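PDB 3C24: putative oxidoreductase from Jannaschia sp., which is probably an NAD(P)-dependent oxidoreductase, although its substrate and reaction have not been established. Local coordinates for residues A[14-19]-A[72-77]; A[68-73]-A[94-99]. One frame throughout, in Å; residues are numbered along the deposited sequence.

Interaction 1. Residues A[14-19]-A[72-77]; sequences VAILGA and VLALPD
Leu17 lies beside Leu73 at the ends of two adjacent parallel strands, and both side chains point the same way. The Leu17 side chain can be followed outward. Its CB passes 3.6 Å from Val72 O. Next comes CG, which chi1 (-79°) sets beside Leu17's own backbone N. The branch then splits. CD1 stays loosely near the Val72 carbonyl, while CD2 meets Leu73 CD2 at 3.4 Å, closer than a normal methyl contact. Val83 of helix 77-87 also touches Leu17.

On the face of Ile16 the fit is looser. Ile16 CG1 runs alongside Val72. Ile16 CG2, anti to the backbone N, reaches Ala74 CB at 4.0 Å.

The backbone joins the strands in register. Val72 N donates to Ala15 O at 2.8 Å, and Leu17 N donates to Val72 O at 2.9 Å. Both bonds are nearly straight. The next one, from Ala74 N to Leu17 O, is weak and bent (128° at the hydrogen). The regular ladder stops here because both chains leave the sheet. Ala74 is the centre of an inverse gamma turn, and at Gly18 the chain leaves the strand with a positive phi of 74°. Leu75 CD2 rests against Gly18 CA. A water spans the two departing chains, donating to Gly18 O at 2.6 Å and to Ala74 O at 2.7 Å.

Strand 13-17 followed by the first glycine of a glycine-rich loop, next to the C-terminal end of strand 70-73, is the signature of a dinucleotide-binding Rossmann fold. The bridging water is placed like the structural water of dinucleotide-binding Rossmann domains and is probably its counterpart. The site probably receives the pyrophosphate of NAD(P).

Interaction 2. Residues A[68-73]-A[94-99]; sequences ADVVVL and GTIVLI
Val70 and Leu98 meet because each sends a branch anti to its own backbone N: CG1 in Val70 (chi1 -177°) and CG in Leu98 (chi1 -151°). Val70 CG1 then lies 4.0 Å from Leu98 CD1, with the two side chains slanting across each other. On the other face Thr95 directs its methyl CG2 to Val71 CG2 at 3.9 Å. Its hydroxyl turns elsewhere, to Arg92 O and a bound glycerol, which probably came from the crystallisation liquor. Further along that face Leu73 CD1 touches Val97 CG1 at 4.0 Å.

Four straight backbone bonds tie the parallel strands. Val71 uses both its groups: its N donates to Ile96 O at 2.8 Å, and its O accepts from Leu98 N at 2.8 Å. Ile96 N to Asp69 O and Leu73 N to Leu98 O complete the ladder. A water also donates to Asp69 O at 2.8 Å and binds Gly94 O as well, so a water bridge adds to the direct bond at the start of the strand pair. Val70 CA adds a CH contact to Ile96 O at 3.2 Å.

This is a beta-alpha-beta unit, with helix 77-87 connecting the two strands. Strand 13-17 flanks strand 70-73, and Asp69 OD2 accepts from Thr13 N there. Strand 117-123 lies on the far side of strand 96-99, where Phe119 touches Ile96 and Leu98. Helix 160-172 covers these two residues through His161, Ile164, Ile168 and Cys169.

Overall arrangement
Strand 70-73 belongs to both contacts. It bonds to strand 13-17 in interaction 1 and to strand 96-99 in interaction 2, so three neighbouring parallel strands form one continuous part of the sheet. Both contacts are buried and largely aliphatic, and Leu17 CD1 also packs on Val71 CG1 at 3.5 Å. They differ in regularity. Residues 68-73 and 94-99 pair along a regular ladder of four nearly straight bonds, with their water at the N-terminal end. Residues 14-19 and 72-77 diverge at the C-terminal end, where the last direct bond is weak and a water bridges the departing chains beside the probable nucleotide site. Interaction 2 is thus mainly sheet core, whereas interaction 1 runs from core to partly exposed loop.

Interaction 1. Residues A[14-19]-A[72-77]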
ATOM      1  N   VAL A  14     -24.342  17.635 -21.410  1.00 16.44           N
ATOM      2  CA  VAL A  14     -24.027  17.245 -20.048  1.00 17.34           C
ATOM      3  C   VAL A  14     -23.875  18.481 -19.211  1.00 18.00           C
ATOM      4  O   VAL A  14     -22.968  19.295 -19.465  1.00 20.16           O
ATOM      5  CB  VAL A  14     -22.720  16.448 -20.009  1.00 17.52           C
ATOM      6  CG1 VAL A  14     -22.346  15.980 -18.580  1.00 17.79           C
ATOM      7  CG2 VAL A  14     -22.755  15.197 -20.949  1.00 16.81           C
ATOM      8  N   ALA A  15     -24.783  18.625 -18.240  1.00 18.14           N
ATOM      9  CA  ALA A  15     -24.743  19.711 -17.270  1.00 17.77           C
ATOM     10  C   ALA A  15     -24.026  19.203 -16.040  1.00 19.08           C
ATOM     11  O   ALA A  15     -24.260  18.080 -15.549  1.00 19.17           O
ATOM     12  CB  ALA A  15     -26.152  20.184 -16.924  1.00 19.91           C
ATOM     13  N   ILE A  16     -23.081  19.992 -15.567  1.00 16.36           N
ATOM     14  CA  ILE A  16     -22.356  19.656 -14.352  1.00 17.31           C
ATOM     15  C   ILE A  16     -22.640  20.716 -13.297  1.00 18.40           C
ATOM     16  O   ILE A  16     -22.322  21.878 -13.469  1.00 18.38           O
ATOM     17  CB  ILE A  16     -20.852  19.572 -14.604  1.00 18.43           C
ATOM     18  CG1 ILE A  16     -20.539  18.534 -15.691  1.00 23.04           C
ATOM     19  CG2 ILE A  16     -20.093  19.218 -13.327  1.00 16.85           C
ATOM     20  CD1 ILE A  16     -19.156  18.564 -16.199  1.00 24.93           C
ATOM     21  N   LEU A  17     -23.231  20.259 -12.201  1.00 18.62           N
ATOM     22  CA  LEU A  17     -23.535  21.099 -11.043  1.00 19.26           C
ATOM     23  C   LEU A  17     -22.276  21.203 -10.165  1.00 19.14           C
ATOM     24  O   LEU A  17     -21.617  20.177  -9.837  1.00 21.52           O
ATOM     25  CB  LEU A  17     -24.737  20.531 -10.259  1.00 19.98           C
ATOM     26  CG  LEU A  17     -26.160  20.777 -10.789  1.00 28.06           C
ATOM     27  CD1 LEU A  17     -26.273  20.592 -12.255  1.00 39.45           C
ATOM     28  CD2 LEU A  17     -27.153  19.885  -9.977  1.00 29.36           C
ATOM     29  N   GLY A  18     -21.949  22.430  -9.759  1.00 19.52           N
ATOM     30  CA  GLY A  18     -20.751  22.669  -8.958  1.00 16.93           C
ATOM     31  C   GLY A  18     -19.531  22.539  -9.875  1.00 19.20           C
ATOM     32  O   GLY A  18     -18.454  22.115  -9.486  1.00 21.45           O
ATOM     33  N   ALA A  19     -19.723  22.947 -11.110  1.00 17.32           N
ATOM     34  CA  ALA A  19     -18.682  22.771 -12.152  1.00 19.22           C
ATOM     35  C   ALA A  19     -17.371  23.444 -11.883  1.00 20.16           C
ATOM     36  O   ALA A  19     -16.356  22.997 -12.387  1.00 19.58           O
ATOM     37  CB  ALA A  19     -19.202  23.211 -13.503  1.00 20.45           C
ATOM     38  N   VAL A  72     -24.893  15.951 -13.836  1.00 14.93           N
ATOM     39  CA  VAL A  72     -23.865  15.421 -12.970  1.00 14.71           C
ATOM     40  C   VAL A  72     -23.804  16.212 -11.691  1.00 16.36           C
ATOM     41  O   VAL A  72     -23.607  17.439 -11.690  1.00 17.15           O
ATOM     42  CB  VAL A  72     -22.456  15.437 -13.641  1.00 15.35           C
ATOM     43  CG1 VAL A  72     -21.436  14.878 -12.623  1.00 17.26           C
ATOM     44  CG2 VAL A  72     -22.435  14.656 -14.936  1.00 15.91           C
ATOM     45  N   LEU A  73     -23.949  15.511 -10.582  1.00 19.35           N
ATOM     46  CA  LEU A  73     -23.932  16.141  -9.270  1.00 19.90           C
ATOM     47  C   LEU A  73     -22.536  16.145  -8.651  1.00 20.03           C
ATOM     48  O   LEU A  73     -22.210  15.292  -7.835  1.00 20.58           O
ATOM     49  CB  LEU A  73     -24.932  15.440  -8.314  1.00 18.14           C
ATOM     50  CG  LEU A  73     -26.357  15.243  -8.876  1.00 23.96           C
ATOM     51  CD1 LEU A  73     -27.262  14.726  -7.772  1.00 26.53           C
ATOM     52  CD2 LEU A  73     -26.944  16.514  -9.419  1.00 19.28           C
ATOM     53  N   ALA A  74     -21.706  17.090  -9.096  1.00 20.73           N
ATOM     54  CA  ALA A  74     -20.292  17.180  -8.622  1.00 21.26           C
ATOM     55  C   ALA A  74     -20.221  17.974  -7.320  1.00 23.62           C
ATOM     56  O   ALA A  74     -19.598  19.036  -7.249  1.00 25.58           O
ATOM     57  CB  ALA A  74     -19.401  17.812  -9.693  1.00 20.87           C
ATOM     58  N   LEU A  75     -20.933  17.472  -6.325  1.00 21.54           N
ATOM     59  CA  LEU A  75     -21.065  18.120  -5.036  1.00 22.09           C
ATOM     60  C   LEU A  75     -20.769  17.163  -3.899  1.00 24.17           C
ATOM     61  O   LEU A  75     -20.852  15.954  -4.085  1.00 22.76           O
ATOM     62  CB  LEU A  75     -22.480  18.624  -4.877  1.00 24.58           C
ATOM     63  CG  LEU A  75     -22.861  19.650  -5.954  1.00 29.03           C
ATOM     64  CD1 LEU A  75     -24.350  19.791  -5.999  1.00 37.16           C
ATOM     65  CD2 LEU A  75     -22.152  20.964  -5.703  1.00 25.20           C
ATOM     66  N   PRO A  76     -20.444  17.701  -2.706  1.00 22.97           N
ATOM     67  CA  PRO A  76     -20.124  16.791  -1.594  1.00 23.09           C
ATOM     68  C   PRO A  76     -21.318  16.004  -1.123  1.00 22.99           C
ATOM     69  O   PRO A  76     -22.447  16.436  -1.217  1.00 19.42           O
ATOM     70  CB  PRO A  76     -19.563  17.710  -0.491  1.00 24.76           C
ATOM     71  CG  PRO A  76     -19.432  19.028  -1.045  1.00 24.88           C
ATOM     72  CD  PRO A  76     -20.191  19.112  -2.380  1.00 25.14           C
ATOM     73  N   ASP A  77     -21.030  14.787  -0.678  1.00 23.42           N
ATOM     74  CA  ASP A  77     -22.090  13.848  -0.268  1.00 25.75           C
ATOM     75  C   ASP A  77     -23.064  14.410   0.724  1.00 23.20           C
ATOM     76  O   ASP A  77     -24.234  14.082   0.688  1.00 22.94           O
ATOM     77  CB  ASP A  77     -21.496  12.554   0.292  1.00 26.34           C
ATOM     78  CG  ASP A  77     -20.782  11.758  -0.753  1.00 34.44           C
ATOM     79  OD1 ASP A  77     -21.265  11.720  -1.917  1.00 40.70           O
ATOM     80  OD2 ASP A  77     -19.735  11.166  -0.401  1.00 42.54           O
TER
HETATM   81  O   HOH W   1     -17.822  21.040  -7.233  1.00 32.06           O

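Interaction 2. Residues A[68-73]-A[94-99]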
ATOM      1  N   ALA A  68     -30.525  19.544 -21.062  1.00 24.05           N
ATOM      2  CA  ALA A  68     -29.643  18.518 -20.462  1.00 23.30           C
ATOM      3  C   ALA A  68     -30.117  17.096 -20.607  1.00 23.40           C
ATOM      4  O   ALA A  68     -31.194  16.736 -20.125  1.00 25.28           O
ATOM      5  CB  ALA A  68     -29.411  18.829 -18.954  1.00 19.80           C
ATOM      6  N   ASP A  69     -29.251  16.276 -21.187  1.00 19.35           N
ATOM      7  CA  ASP A  69     -29.473  14.848 -21.303  1.00 20.27           C
ATOM      8  C   ASP A  69     -29.001  14.161 -20.008  1.00 16.89           C
ATOM      9  O   ASP A  69     -29.543  13.152 -19.532  1.00 18.01           O
ATOM     10  CB  ASP A  69     -28.707  14.267 -22.476  1.00 21.60           C
ATOM     11  CG  ASP A  69     -29.162  14.838 -23.800  1.00 28.40           C
ATOM     12  OD1 ASP A  69     -30.388  14.959 -23.972  1.00 31.55           O
ATOM     13  OD2 ASP A  69     -28.312  15.155 -24.662  1.00 23.50           O
ATOM     14  N   VAL A  70     -27.953  14.745 -19.453  1.00 17.70           N
ATOM     15  CA  VAL A  70     -27.272  14.218 -18.276  1.00 16.47           C
ATOM     16  C   VAL A  70     -27.012  15.382 -17.346  1.00 17.05           C
ATOM     17  O   VAL A  70     -26.622  16.460 -17.782  1.00 18.80           O
ATOM     18  CB  VAL A  70     -25.920  13.554 -18.663  1.00 18.39           C
ATOM     19  CG1 VAL A  70     -25.226  12.926 -17.443  1.00 16.00           C
ATOM     20  CG2 VAL A  70     -26.122  12.506 -19.742  1.00 16.69           C
ATOM     21  N   VAL A  71     -27.265  15.159 -16.064  1.00 13.45           N
ATOM     22  CA  VAL A  71     -26.985  16.135 -14.991  1.00 17.96           C
ATOM     23  C   VAL A  71     -26.114  15.442 -13.949  1.00 15.56           C
ATOM     24  O   VAL A  71     -26.524  14.521 -13.248  1.00 17.25           O
ATOM     25  CB  VAL A  71     -28.257  16.672 -14.345  1.00 18.75           C
ATOM     26  CG1 VAL A  71     -27.918  17.671 -13.245  1.00 19.79           C
ATOM     27  CG2 VAL A  71     -29.138  17.298 -15.408  1.00 20.33           C
ATOM     28  N   VAL A  72     -24.893  15.951 -13.836  1.00 14.93           N
ATOM     29  CA  VAL A  72     -23.865  15.421 -12.970  1.00 14.71           C
ATOM     30  C   VAL A  72     -23.804  16.212 -11.691  1.00 16.36           C
ATOM     31  O   VAL A  72     -23.607  17.439 -11.690  1.00 17.15           O
ATOM     32  CB  VAL A  72     -22.456  15.437 -13.641  1.00 15.35           C
ATOM     33  CG1 VAL A  72     -21.436  14.878 -12.623  1.00 17.26           C
ATOM     34  CG2 VAL A  72     -22.435  14.656 -14.936  1.00 15.91           C
ATOM     35  N   LEU A  73     -23.949  15.511 -10.582  1.00 19.35           N
ATOM     36  CA  LEU A  73     -23.932  16.141  -9.270  1.00 19.90           C
ATOM     37  C   LEU A  73     -22.536  16.145  -8.651  1.00 20.03           C
ATOM     38  O   LEU A  73     -22.210  15.292  -7.835  1.00 20.58           O
ATOM     39  CB  LEU A  73     -24.932  15.440  -8.314  1.00 18.14           C
ATOM     40  CG  LEU A  73     -26.357  15.243  -8.876  1.00 23.96           C
ATOM     41  CD1 LEU A  73     -27.262  14.726  -7.772  1.00 26.53           C
ATOM     42  CD2 LEU A  73     -26.944  16.514  -9.419  1.00 19.28           C
ATOM     43  N   GLY A  94     -36.668  11.133 -18.426  1.00 13.52           N
ATOM     44  CA  GLY A  94     -35.588  10.483 -19.192  1.00 14.32           C
ATOM     45  C   GLY A  94     -34.206  11.036 -19.011  1.00 15.17           C
ATOM     46  O   GLY A  94     -33.228  10.475 -19.531  1.00 16.07           O
ATOM     47  N   THR A  95     -34.109  12.127 -18.257  1.00 12.98           N
ATOM     48  CA  THR A  95     -32.824  12.718 -17.928  1.00 12.80           C
ATOM     49  C   THR A  95     -32.064  11.722 -17.041  1.00 14.62           C
ATOM     50  O   THR A  95     -32.641  11.084 -16.149  1.00 14.94           O
ATOM     51  CB  THR A  95     -33.010  14.078 -17.220  1.00 11.86           C
ATOM     52  OG1 THR A  95     -33.739  14.950 -18.069  1.00 16.68           O
ATOM     53  CG2 THR A  95     -31.644  14.716 -16.839  1.00 12.92           C
ATOM     54  N   ILE A  96     -30.755  11.647 -17.260  1.00 16.05           N
ATOM     55  CA  ILE A  96     -29.862  10.814 -16.461  1.00 14.94           C
ATOM     56  C   ILE A  96     -29.220  11.716 -15.403  1.00 16.23           C
ATOM     57  O   ILE A  96     -28.526  12.646 -15.724  1.00 16.96           O
ATOM     58  CB  ILE A  96     -28.748  10.182 -17.296  1.00 15.09           C
ATOM     59  CG1 ILE A  96     -29.309   9.165 -18.269  1.00 14.88           C
ATOM     60  CG2 ILE A  96     -27.724   9.456 -16.423  1.00 16.41           C
ATOM     61  CD1 ILE A  96     -28.322   8.862 -19.496  1.00 17.43           C
ATOM     62  N   VAL A  97     -29.570  11.466 -14.157  1.00 13.69           N
ATOM     63  CA  VAL A  97     -28.985  12.141 -12.981  1.00 15.05           C
ATOM     64  C   VAL A  97     -27.837  11.247 -12.505  1.00 16.06           C
ATOM     65  O   VAL A  97     -28.033  10.064 -12.085  1.00 14.98           O
ATOM     66  CB  VAL A  97     -30.026  12.343 -11.891  1.00 15.95           C
ATOM     67  CG1 VAL A  97     -29.350  12.896 -10.622  1.00 18.25           C
ATOM     68  CG2 VAL A  97     -31.179  13.265 -12.423  1.00 17.61           C
ATOM     69  N   LEU A  98     -26.629  11.801 -12.614  1.00 16.25           N
ATOM     70  CA  LEU A  98     -25.410  11.061 -12.395  1.00 13.76           C
ATOM     71  C   LEU A  98     -24.729  11.473 -11.095  1.00 14.68           C
ATOM     72  O   LEU A  98     -24.365  12.628 -10.878  1.00 15.91           O
ATOM     73  CB  LEU A  98     -24.522  11.233 -13.626  1.00 13.59           C
ATOM     74  CG  LEU A  98     -23.545  10.121 -14.007  1.00 15.93           C
ATOM     75  CD1 LEU A  98     -22.913  10.385 -15.401  1.00 17.34           C
ATOM     76  CD2 LEU A  98     -22.515   9.950 -12.927  1.00 20.60           C
ATOM     77  N   ILE A  99     -24.660  10.478 -10.227  1.00 15.44           N
ATOM     78  CA  ILE A  99     -24.080  10.615  -8.875  0.50 15.49           C
ATOM     79  C   ILE A  99     -22.709   9.952  -8.860  1.00 15.49           C
ATOM     80  O   ILE A  99     -22.499   8.887  -9.428  1.00 16.09           O
ATOM     81  CB  ILE A  99     -24.998  10.056  -7.736  0.50 17.40           C
ATOM     82  CG1 ILE A  99     -26.494  10.343  -7.950  0.50 21.36           C
ATOM     83  CG2 ILE A  99     -24.577  10.624  -6.401  0.50 18.95           C
ATOM     84  CD1 ILE A  99     -27.297   9.180  -8.600  0.50 11.39           C
TER
HETATM   85  O   HOH W   2     -31.013  11.266 -21.012  1.00 23.19           O